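Local coordinates for SusD homolog (Bacteroides thetaiotaomicron, PDB 4MRU), which probably binds host mucin O-glycans at the cell surface as a SusD-like lipoprotein of a gut bacterium, with a helical TPR-like fold, at residues 117-122 against 203-208; 192-197 against 235-240; 350-355 against 398-403. All coordinates share one frame; numbering follows the deposited sequence.

Interaction 1: 117-122 against 203-208; sequences IMQRVT and QLRMAM. With EDO (1,2-ethanediol), chain F; EDO (1,2-ethanediol), chain E.
Gln119 does the touching for 117-122, its side chain split between two tasks. Its CG lies 3.9 Å from CG of Met206, a selenomethionine in this crystal, the two side chains running past one another in opposite senses. A bend at chi2 (-101°) then turns the amide across the end of Arg205, where Arg205 NH1 donates to Gln119 OE1 over 3.1 Å. The bond falls on a lone pair in the carbonyl plane and within the guanidinium plane, although the two flat groups stand at 90° to one another. Glutamine suits this buried place because one amide both accepts from Arg205 and donates to Asp123, one turn further along. Helices 104-125 and 192-209 thus meet inside the helical, TPR-like body of the SusD fold through a polar bond beside a modest apolar touch. Next in sequence, Arg120 lays its CD 3.3 Å from O1 of the ethanediol of chain F, probably a crystallisation additive, while its guanidinium pairs with Glu47. The same diol is gripped by Arg205, whose NH1 reaches O1 at 2.9 Å and whose NH2 reaches O2 at 3.1 Å; the NE of Arg205 forms a salt bridge with Glu329.

Interaction 2: 192-197 against 235-240; sequences LQQWRL and NDDNAL
Gln194 NE2 gives a nearly straight hydrogen bond to Asp237 OD1, 2.8 Å long with an N-H...O angle of 171°. The carboxylate oxygen receives it on the anti lone pair, and although the bond stays in the amide plane, the amide and carboxylate planes are 85° apart. Beyond CG the glutamine chain is extended (chi2 176°), which carries the amide from the helix to the acid. One turn on, Leu197 sets CD1 3.6 Å from the other oxygen, Asp237 OD2, laying a methyl against the carboxylate; that oxygen also has a long, weak ion pair with Lys234. Aspartate suits the spot because its short side chain offers an acceptor close to the backbone; an alanine here would probably leave the Gln194 amide without its mate and open a gap beside Leu197. Further out, the turn is fixed from within: Asn238 N bonds to Asn235 O at 3.1 Å, and Asn238 ND2 to Asn235 OD1 at 3.0 Å. Tyr188 takes the Asp237 carbonyl through its hydroxyl and touches Gln194. At the surface, this joins the first turns of helix 192-209 to the 3-10 turn before strand 239-241, paired antiparallel with strand 322-325, while helix 348-363 touches Asn235 and Asn238.

Interaction 3: 350-355 against 398-403; sequences DFYETG and VKWNEM. With EDO (1,2-ethanediol), chain L.
Tyr352 OH donates to the backbone oxygen Val398 O over 2.6 Å, the shortest polar bond between the two segments. It meets a lone pair in the carbonyl plane, at a C=O...donor angle of 126°, and the oxygen lies near the plane of the tyrosine ring, at its edge. A tyrosine fits because its rigid ring carries a hydroxyl far enough from the helix to reach the loop's main chain. With CG anti to the backbone N (chi1 171°), the ring is laid against the loop and brings Tyr352 CD2 to 3.7 Å from Trp400 CE3. The two rings are inclined at 44°, with 5.4 Å between the centroids of the tyrosine ring and the indole six-membered ring; the broad indole gives the buried tyrosine a large apolar neighbour. Val398 adds its CG1 methyl, 3.6 Å from the Tyr352 hydroxyl oxygen. Within the helical SusD-like body, this buried contact holds an irregular segment, which precedes helix 408-423, against helix 348-363; Gln418 of helix 408-423 touches both Tyr352 and Val398. A water makes a second bridge, giving a hydrogen bond to Glu353 OE2 at 2.8 Å and accepting one from Trp400 N at 3.1 Å. Further along, Asn401 OD1 accepts from Met403 N at 2.9 Å, an Asx turn just beyond the tryptophan. Glu402 forms a salt bridge with Lys349 of helix 348-363, a lysine that also touches Trp400.

How the interactions relate
Interactions 1 and 2 share helix 192-209: its first turns meet 235-240, and its later ones meet 117-122. Their centres are 17 Å apart and their nearest atoms about 6 Å, without touching, and their segments alternate along the chain. Interaction 3 follows both in sequence, with its centre 25 Å from each of theirs. Helix 348-363 connects it to interaction 2, since Tyr352 lies on this helix and Glu362 further along touches Asn235 and Asn238. Interaction 3 is also the one near the metal: the Trp400 side chain is about 7 Å from a magnesium ion and about 7 Å from the side chain of Asn373, a residue identified as a magnesium-binding site in this protein.

Interaction 1: 117-122 against 203-208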
loop_
_atom_site.group_PDB
_atom_site.type_symbol
_atom_site.label_atom_id
_atom_site.label_comp_id
_atom_site.label_asym_id
_atom_site.label_seq_id
_atom_site.Cartn_x
_atom_site.Cartn_y
_atom_site.Cartn_z
ATOM N N ILE A 117 6.319 -6.800 6.904
ATOM C CA ILE A 117 7.278 -6.375 5.892
ATOM C C ILE A 117 7.060 -7.142 4.593
ATOM O O ILE A 117 6.985 -6.578 3.503
ATOM C CB ILE A 117 8.723 -6.650 6.364
ATOM C CG1 ILE A 117 9.073 -5.734 7.508
ATOM C CG2 ILE A 117 9.712 -6.437 5.222
ATOM C CD1 ILE A 117 10.265 -6.188 8.344
HETATM N N MSE A 118 6.961 -8.459 4.733
HETATM C CA MSE A 118 7.004 -9.315 3.570
HETATM C C MSE A 118 5.660 -9.486 2.873
HETATM O O MSE A 118 5.625 -9.909 1.706
HETATM C CB MSE A 118 7.511 -10.684 3.988
HETATM C CG MSE A 118 8.965 -10.648 4.459
HETATM SE SE MSE A 118 10.169 -9.994 3.017
HETATM C CE MSE A 118 11.771 -9.563 4.098
ATOM N N GLN A 119 4.553 -9.190 3.546
ATOM C CA GLN A 119 3.254 -9.158 2.853
ATOM C C GLN A 119 3.330 -8.203 1.648
ATOM O O GLN A 119 2.830 -8.494 0.544
ATOM C CB GLN A 119 2.112 -8.773 3.811
ATOM C CG GLN A 119 0.736 -8.522 3.167
ATOM C CD GLN A 119 0.474 -7.038 3.027
ATOM O OE1 GLN A 119 0.191 -6.358 4.008
ATOM N NE2 GLN A 119 0.604 -6.516 1.817
ATOM N N ARG A 120 4.001 -7.083 1.835
ATOM C CA ARG A 120 4.142 -6.086 0.790
ATOM C C ARG A 120 5.013 -6.649 -0.340
ATOM O O ARG A 120 4.711 -6.486 -1.525
ATOM C CB ARG A 120 4.747 -4.807 1.327
ATOM C CG ARG A 120 3.811 -3.948 2.171
ATOM C CD ARG A 120 4.546 -3.135 3.198
ATOM N NE ARG A 120 5.690 -2.401 2.624
ATOM C CZ ARG A 120 5.586 -1.225 2.009
ATOM N NH1 ARG A 120 4.394 -0.652 1.822
ATOM N NH2 ARG A 120 6.655 -0.665 1.521
ATOM N N VAL A 121 6.100 -7.305 0.023
ATOM C CA VAL A 121 7.032 -7.802 -0.978
ATOM C C VAL A 121 6.416 -8.894 -1.851
ATOM O O VAL A 121 6.557 -8.864 -3.059
ATOM C CB VAL A 121 8.332 -8.313 -0.315
ATOM C CG1 VAL A 121 9.315 -8.832 -1.338
ATOM C CG2 VAL A 121 8.968 -7.172 0.497
ATOM N N THR A 122 5.718 -9.868 -1.260
ATOM C CA THR A 122 5.087 -10.865 -2.104
ATOM C C THR A 122 3.976 -10.218 -2.968
ATOM O O THR A 122 3.785 -10.639 -4.106
ATOM C CB THR A 122 4.521 -12.095 -1.360
ATOM O OG1 THR A 122 4.011 -13.028 -2.335
ATOM C CG2 THR A 122 3.429 -11.751 -0.412
ATOM N N GLN A 203 -4.618 -9.481 9.314
ATOM C CA GLN A 203 -5.294 -10.716 8.885
ATOM C C GLN A 203 -6.510 -10.394 8.007
ATOM O O GLN A 203 -6.739 -11.051 6.998
ATOM C CB GLN A 203 -5.752 -11.546 10.058
ATOM C CG GLN A 203 -4.652 -12.181 10.883
ATOM C CD GLN A 203 -5.181 -12.759 12.208
ATOM O OE1 GLN A 203 -6.011 -12.148 12.894
ATOM N NE2 GLN A 203 -4.695 -13.949 12.560
ATOM N N LEU A 204 -7.267 -9.381 8.384
ATOM C CA LEU A 204 -8.417 -8.944 7.605
ATOM C C LEU A 204 -8.014 -8.451 6.201
ATOM O O LEU A 204 -8.626 -8.806 5.202
ATOM C CB LEU A 204 -9.155 -7.845 8.364
ATOM C CG LEU A 204 -10.369 -7.216 7.675
ATOM C CD1 LEU A 204 -11.410 -8.271 7.334
ATOM C CD2 LEU A 204 -10.967 -6.146 8.561
ATOM N N ARG A 205 -6.978 -7.621 6.150
ATOM C CA ARG A 205 -6.482 -7.103 4.883
ATOM C C ARG A 205 -6.052 -8.244 3.953
ATOM O O ARG A 205 -6.423 -8.292 2.810
ATOM C CB ARG A 205 -5.290 -6.193 5.132
ATOM C CG ARG A 205 -4.707 -5.614 3.871
ATOM C CD ARG A 205 -3.289 -5.073 4.097
ATOM N NE ARG A 205 -3.312 -3.679 4.516
ATOM C CZ ARG A 205 -2.218 -2.989 4.843
ATOM N NH1 ARG A 205 -1.029 -3.586 4.813
ATOM N NH2 ARG A 205 -2.322 -1.715 5.201
HETATM N N MSE A 206 -5.257 -9.158 4.495
HETATM C CA MSE A 206 -4.731 -10.269 3.717
HETATM C C MSE A 206 -5.815 -11.240 3.307
HETATM O O MSE A 206 -5.797 -11.742 2.186
HETATM C CB MSE A 206 -3.701 -10.979 4.568
HETATM C CG MSE A 206 -2.435 -10.140 4.720
HETATM SE SE MSE A 206 -1.206 -11.039 5.994
HETATM C CE MSE A 206 -1.366 -12.915 5.386
ATOM N N ALA A 207 -6.790 -11.476 4.171
ATOM C CA ALA A 207 -7.956 -12.277 3.774
ATOM C C ALA A 207 -8.679 -11.656 2.585
ATOM O O ALA A 207 -9.024 -12.350 1.626
ATOM C CB ALA A 207 -8.901 -12.473 4.954
HETATM N N MSE A 208 -8.947 -10.347 2.622
HETATM C CA MSE A 208 -9.721 -9.714 1.546
HETATM C C MSE A 208 -8.963 -9.798 0.228
HETATM O O MSE A 208 -9.560 -9.993 -0.825
HETATM C CB MSE A 208 -10.030 -8.245 1.907
HETATM C CG MSE A 208 -11.157 -7.677 1.057
HETATM SE SE MSE A 208 -12.893 -8.566 1.450
HETATM C CE MSE A 208 -12.945 -8.239 3.370
HETATM C C1 EDO F . 1.697 -2.233 6.266
HETATM O O1 EDO F . 1.744 -2.723 4.922
HETATM C C2 EDO F . 1.740 -0.755 6.089
HETATM O O2 EDO F . 0.542 -0.471 5.389
HETATM C C1 EDO E . -6.689 -15.449 15.209
HETATM O O1 EDO E . -5.398 -14.842 15.215
HETATM C C2 EDO E . -7.725 -14.354 15.296
HETATM O O2 EDO E . -7.784 -13.771 14.000
#

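Interaction 2: 192-197 against 235-240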
loop_
_atom_site.group_PDB
_atom_site.type_symbol
_atom_site.label_atom_id
_atom_site.label_comp_id
_atom_site.label_asym_id
_atom_site.label_seq_id
_atom_site.Cartn_x
_atom_site.Cartn_y
_atom_site.Cartn_z
ATOM N N LEU A 192 0.707 -4.394 24.138
ATOM C CA LEU A 192 0.456 -5.626 23.411
ATOM C C LEU A 192 -0.994 -5.744 22.947
ATOM O O LEU A 192 -1.270 -6.353 21.915
ATOM C CB LEU A 192 0.821 -6.819 24.276
ATOM C CG LEU A 192 2.264 -6.875 24.795
ATOM C CD1 LEU A 192 2.506 -8.229 25.428
ATOM C CD2 LEU A 192 3.316 -6.598 23.722
ATOM N N GLN A 193 -1.927 -5.152 23.692
ATOM C CA GLN A 193 -3.337 -5.111 23.300
ATOM C C GLN A 193 -3.510 -4.443 21.954
ATOM O O GLN A 193 -4.284 -4.879 21.107
ATOM C CB GLN A 193 -4.173 -4.381 24.404
ATOM C CG GLN A 193 -4.245 -5.130 25.727
ATOM C CD GLN A 193 -2.923 -5.189 26.541
ATOM O OE1 GLN A 193 -1.973 -4.435 26.293
ATOM N NE2 GLN A 193 -2.874 -6.107 27.518
ATOM N N GLN A 194 -2.768 -3.365 21.733
ATOM C CA GLN A 194 -2.847 -2.661 20.448
ATOM C C GLN A 194 -2.173 -3.469 19.353
ATOM O O GLN A 194 -2.674 -3.490 18.240
ATOM C CB GLN A 194 -2.251 -1.250 20.551
ATOM C CG GLN A 194 -3.175 -0.294 21.297
ATOM C CD GLN A 194 -2.541 1.063 21.467
ATOM O OE1 GLN A 194 -1.370 1.176 21.859
ATOM N NE2 GLN A 194 -3.277 2.093 21.121
ATOM N N TRP A 195 -1.039 -4.123 19.652
ATOM C CA TRP A 195 -0.431 -5.043 18.680
ATOM C C TRP A 195 -1.432 -6.115 18.234
ATOM O O TRP A 195 -1.461 -6.451 17.039
ATOM C CB TRP A 195 0.853 -5.680 19.214
ATOM C CG TRP A 195 2.017 -4.775 19.108
ATOM C CD1 TRP A 195 2.687 -4.165 20.114
ATOM C CD2 TRP A 195 2.618 -4.322 17.887
ATOM N NE1 TRP A 195 3.704 -3.379 19.614
ATOM C CE2 TRP A 195 3.677 -3.443 18.244
ATOM C CE3 TRP A 195 2.345 -4.543 16.535
ATOM C CZ2 TRP A 195 4.463 -2.798 17.287
ATOM C CZ3 TRP A 195 3.129 -3.892 15.568
ATOM C CH2 TRP A 195 4.205 -3.063 15.951
ATOM N N ARG A 196 -2.297 -6.609 19.133
ATOM C CA ARG A 196 -3.298 -7.604 18.685
ATOM C C ARG A 196 -4.356 -7.018 17.729
ATOM O O ARG A 196 -4.741 -7.667 16.762
ATOM C CB ARG A 196 -3.998 -8.292 19.866
ATOM C CG ARG A 196 -3.011 -9.148 20.660
ATOM C CD ARG A 196 -3.742 -10.014 21.672
ATOM N NE ARG A 196 -4.453 -11.047 20.967
ATOM C CZ ARG A 196 -5.727 -11.370 21.135
ATOM N NH1 ARG A 196 -6.491 -10.764 22.024
ATOM N NH2 ARG A 196 -6.226 -12.347 20.402
ATOM N N LEU A 197 -4.823 -5.803 17.998
ATOM C CA LEU A 197 -5.742 -5.143 17.101
ATOM C C LEU A 197 -5.116 -5.028 15.723
ATOM O O LEU A 197 -5.752 -5.333 14.675
ATOM C CB LEU A 197 -6.118 -3.761 17.620
ATOM C CG LEU A 197 -6.878 -3.739 18.955
ATOM C CD1 LEU A 197 -7.130 -2.284 19.353
ATOM C CD2 LEU A 197 -8.162 -4.521 18.837
ATOM N N ASN A 235 -9.348 5.815 15.820
ATOM C CA ASN A 235 -8.121 6.389 15.317
ATOM C C ASN A 235 -6.953 6.364 16.347
ATOM O O ASN A 235 -5.800 6.327 15.987
ATOM C CB ASN A 235 -8.389 7.810 14.837
ATOM C CG ASN A 235 -8.926 7.830 13.408
ATOM O OD1 ASN A 235 -8.422 7.130 12.519
ATOM N ND2 ASN A 235 -9.938 8.633 13.178
ATOM N N ASP A 236 -7.273 6.379 17.636
ATOM C CA ASP A 236 -6.231 6.282 18.674
ATOM C C ASP A 236 -5.467 4.963 18.621
ATOM O O ASP A 236 -4.349 4.914 19.101
ATOM C CB ASP A 236 -6.829 6.450 20.071
ATOM C CG ASP A 236 -7.148 7.902 20.402
ATOM O OD1 ASP A 236 -6.638 8.835 19.705
ATOM O OD2 ASP A 236 -7.922 8.096 21.356
ATOM N N ASP A 237 -6.045 3.925 18.017
ATOM C CA ASP A 237 -5.373 2.653 17.901
ATOM C C ASP A 237 -4.665 2.451 16.540
ATOM O O ASP A 237 -4.202 1.368 16.268
ATOM C CB ASP A 237 -6.377 1.528 18.166
ATOM C CG ASP A 237 -6.834 1.504 19.622
ATOM O OD1 ASP A 237 -5.979 1.826 20.485
ATOM O OD2 ASP A 237 -8.000 1.147 19.900
ATOM N N ASN A 238 -4.631 3.466 15.687
ATOM C CA ASN A 238 -3.967 3.339 14.399
ATOM C C ASN A 238 -2.514 2.940 14.632
ATOM O O ASN A 238 -1.906 3.389 15.612
ATOM C CB ASN A 238 -4.000 4.666 13.612
ATOM C CG ASN A 238 -5.410 5.073 13.172
ATOM O OD1 ASN A 238 -6.335 4.271 13.166
ATOM N ND2 ASN A 238 -5.547 6.325 12.750
ATOM N N ALA A 239 -1.964 2.154 13.712
ATOM C CA ALA A 239 -0.575 1.717 13.746
ATOM C C ALA A 239 0.270 2.729 12.966
ATOM O O ALA A 239 0.156 2.817 11.733
ATOM C CB ALA A 239 -0.438 0.361 13.132
ATOM N N LEU A 240 1.065 3.501 13.702
ATOM C CA LEU A 240 1.938 4.494 13.131
ATOM C C LEU A 240 3.331 4.209 13.628
ATOM O O LEU A 240 3.518 3.967 14.843
ATOM C CB LEU A 240 1.558 5.879 13.600
ATOM C CG LEU A 240 0.474 6.708 12.930
ATOM C CD1 LEU A 240 -0.790 5.936 12.725
ATOM C CD2 LEU A 240 0.266 7.927 13.831
#

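Interaction 3: 350-355 against 398-403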
loop_
_atom_site.group_PDB
_atom_site.type_symbol
_atom_site.label_atom_id
_atom_site.label_comp_id
_atom_site.label_asym_id
_atom_site.label_seq_id
_atom_site.Cartn_x
_atom_site.Cartn_y
_atom_site.Cartn_z
ATOM N N ASP A 350 -23.030 1.251 6.358
ATOM C CA ASP A 350 -22.586 1.819 7.619
ATOM C C ASP A 350 -21.056 1.788 7.764
ATOM O O ASP A 350 -20.461 2.763 8.203
ATOM C CB ASP A 350 -23.270 1.116 8.783
ATOM C CG ASP A 350 -24.766 1.385 8.780
ATOM O OD1 ASP A 350 -25.173 2.420 8.195
ATOM O OD2 ASP A 350 -25.525 0.573 9.321
ATOM N N PHE A 351 -20.439 0.672 7.390
ATOM C CA PHE A 351 -18.965 0.595 7.412
ATOM C C PHE A 351 -18.345 1.577 6.437
ATOM O O PHE A 351 -17.333 2.190 6.745
ATOM C CB PHE A 351 -18.478 -0.815 7.094
ATOM C CG PHE A 351 -18.673 -1.791 8.237
ATOM C CD1 PHE A 351 -18.167 -1.510 9.500
ATOM C CD2 PHE A 351 -19.358 -2.971 8.050
ATOM C CE1 PHE A 351 -18.331 -2.401 10.561
ATOM C CE2 PHE A 351 -19.545 -3.872 9.109
ATOM C CZ PHE A 351 -19.042 -3.579 10.375
ATOM N N TYR A 352 -18.948 1.706 5.256
ATOM C CA TYR A 352 -18.467 2.646 4.269
ATOM C C TYR A 352 -18.507 4.057 4.828
ATOM O O TYR A 352 -17.508 4.800 4.773
ATOM C CB TYR A 352 -19.311 2.552 2.982
ATOM C CG TYR A 352 -19.044 3.625 1.936
ATOM C CD1 TYR A 352 -17.894 3.595 1.144
ATOM C CD2 TYR A 352 -19.946 4.642 1.722
ATOM C CE1 TYR A 352 -17.662 4.555 0.193
ATOM C CE2 TYR A 352 -19.740 5.589 0.753
ATOM C CZ TYR A 352 -18.590 5.548 -0.005
ATOM O OH TYR A 352 -18.424 6.499 -0.958
ATOM N N GLU A 353 -19.645 4.427 5.382
ATOM C CA GLU A 353 -19.803 5.792 5.900
ATOM C C GLU A 353 -18.884 6.036 7.078
ATOM O O GLU A 353 -18.286 7.110 7.177
ATOM C CB GLU A 353 -21.257 6.056 6.257
ATOM C CG GLU A 353 -22.091 6.107 5.015
ATOM C CD GLU A 353 -23.413 6.844 5.173
ATOM O OE1 GLU A 353 -24.026 6.833 6.277
ATOM O OE2 GLU A 353 -23.827 7.434 4.158
ATOM N N THR A 354 -18.759 5.029 7.945
ATOM C CA THR A 354 -17.839 5.089 9.066
ATOM C C THR A 354 -16.366 5.217 8.604
ATOM O O THR A 354 -15.611 5.982 9.171
ATOM C CB THR A 354 -18.031 3.846 9.960
ATOM O OG1 THR A 354 -19.333 3.895 10.513
ATOM C CG2 THR A 354 -16.991 3.786 11.044
ATOM N N GLY A 355 -15.991 4.549 7.533
ATOM C CA GLY A 355 -14.651 4.666 7.008
ATOM C C GLY A 355 -14.342 6.073 6.558
ATOM O O GLY A 355 -13.269 6.594 6.830
ATOM N N VAL A 398 -19.522 9.687 -4.477
ATOM C CA VAL A 398 -19.382 9.293 -3.061
ATOM C C VAL A 398 -20.652 8.669 -2.484
ATOM O O VAL A 398 -20.590 7.677 -1.749
ATOM C CB VAL A 398 -19.013 10.477 -2.165
ATOM C CG1 VAL A 398 -18.880 10.018 -0.714
ATOM C CG2 VAL A 398 -17.713 11.129 -2.638
ATOM N N LYS A 399 -21.797 9.217 -2.849
ATOM C CA LYS A 399 -23.058 8.787 -2.234
ATOM C C LYS A 399 -23.358 7.291 -2.476
ATOM O O LYS A 399 -23.382 6.808 -3.612
ATOM C CB LYS A 399 -24.218 9.666 -2.717
ATOM C CG LYS A 399 -25.571 9.420 -2.030
ATOM C CD LYS A 399 -26.636 10.380 -2.535
ATOM C CE LYS A 399 -27.964 10.263 -1.798
ATOM N NZ LYS A 399 -28.554 8.910 -2.013
ATOM N N TRP A 400 -23.648 6.592 -1.390
ATOM C CA TRP A 400 -23.978 5.146 -1.428
ATOM C C TRP A 400 -25.164 4.830 -2.351
ATOM O O TRP A 400 -26.154 5.561 -2.391
ATOM C CB TRP A 400 -24.231 4.621 -0.003
ATOM C CG TRP A 400 -24.440 3.131 0.077
ATOM C CD1 TRP A 400 -25.636 2.465 0.132
ATOM C CD2 TRP A 400 -23.424 2.132 0.074
ATOM N NE1 TRP A 400 -25.417 1.118 0.162
ATOM C CE2 TRP A 400 -24.062 0.895 0.156
ATOM C CE3 TRP A 400 -22.030 2.171 0.004
ATOM C CZ2 TRP A 400 -23.352 -0.313 0.189
ATOM C CZ3 TRP A 400 -21.314 0.968 0.092
ATOM C CH2 TRP A 400 -21.976 -0.241 0.175
ATOM N N ASN A 401 -25.036 3.749 -3.122
ATOM C CA ASN A 401 -26.096 3.318 -4.013
ATOM C C ASN A 401 -26.953 2.360 -3.208
ATOM O O ASN A 401 -26.505 1.290 -2.854
ATOM C CB ASN A 401 -25.553 2.649 -5.266
ATOM C CG ASN A 401 -26.649 2.269 -6.252
ATOM O OD1 ASN A 401 -27.744 1.871 -5.861
ATOM N ND2 ASN A 401 -26.335 2.320 -7.524
ATOM N N GLU A 402 -28.186 2.731 -2.956
ATOM C CA GLU A 402 -29.063 1.988 -2.020
ATOM C C GLU A 402 -29.518 0.637 -2.549
ATOM O O GLU A 402 -30.188 -0.116 -1.835
ATOM C CB GLU A 402 -30.274 2.853 -1.671
ATOM C CG GLU A 402 -29.956 4.158 -0.942
ATOM C CD GLU A 402 -29.306 3.992 0.421
ATOM O OE1 GLU A 402 -29.464 2.931 1.097
ATOM O OE2 GLU A 402 -28.664 4.971 0.871
HETATM N N MSE A 403 -29.194 0.325 -3.813
HETATM C CA MSE A 403 -29.437 -1.010 -4.328
HETATM C C MSE A 403 -28.510 -2.001 -3.663
HETATM O O MSE A 403 -28.709 -3.197 -3.794
HETATM C CB MSE A 403 -29.190 -1.090 -5.821
HETATM C CG MSE A 403 -30.093 -0.221 -6.662
HETATM SE SE MSE A 403 -31.842 -1.106 -6.629
HETATM C CE MSE A 403 -32.960 0.511 -6.816
HETATM C C1 EDO L . -28.158 8.112 -5.725
HETATM O O1 EDO L . -27.864 7.389 -4.503
HETATM C C2 EDO L . -29.489 8.859 -5.697
HETATM O O2 EDO L . -29.614 9.748 -4.565
HETATM O O HOH W 1 -23.495 7.813 1.444
#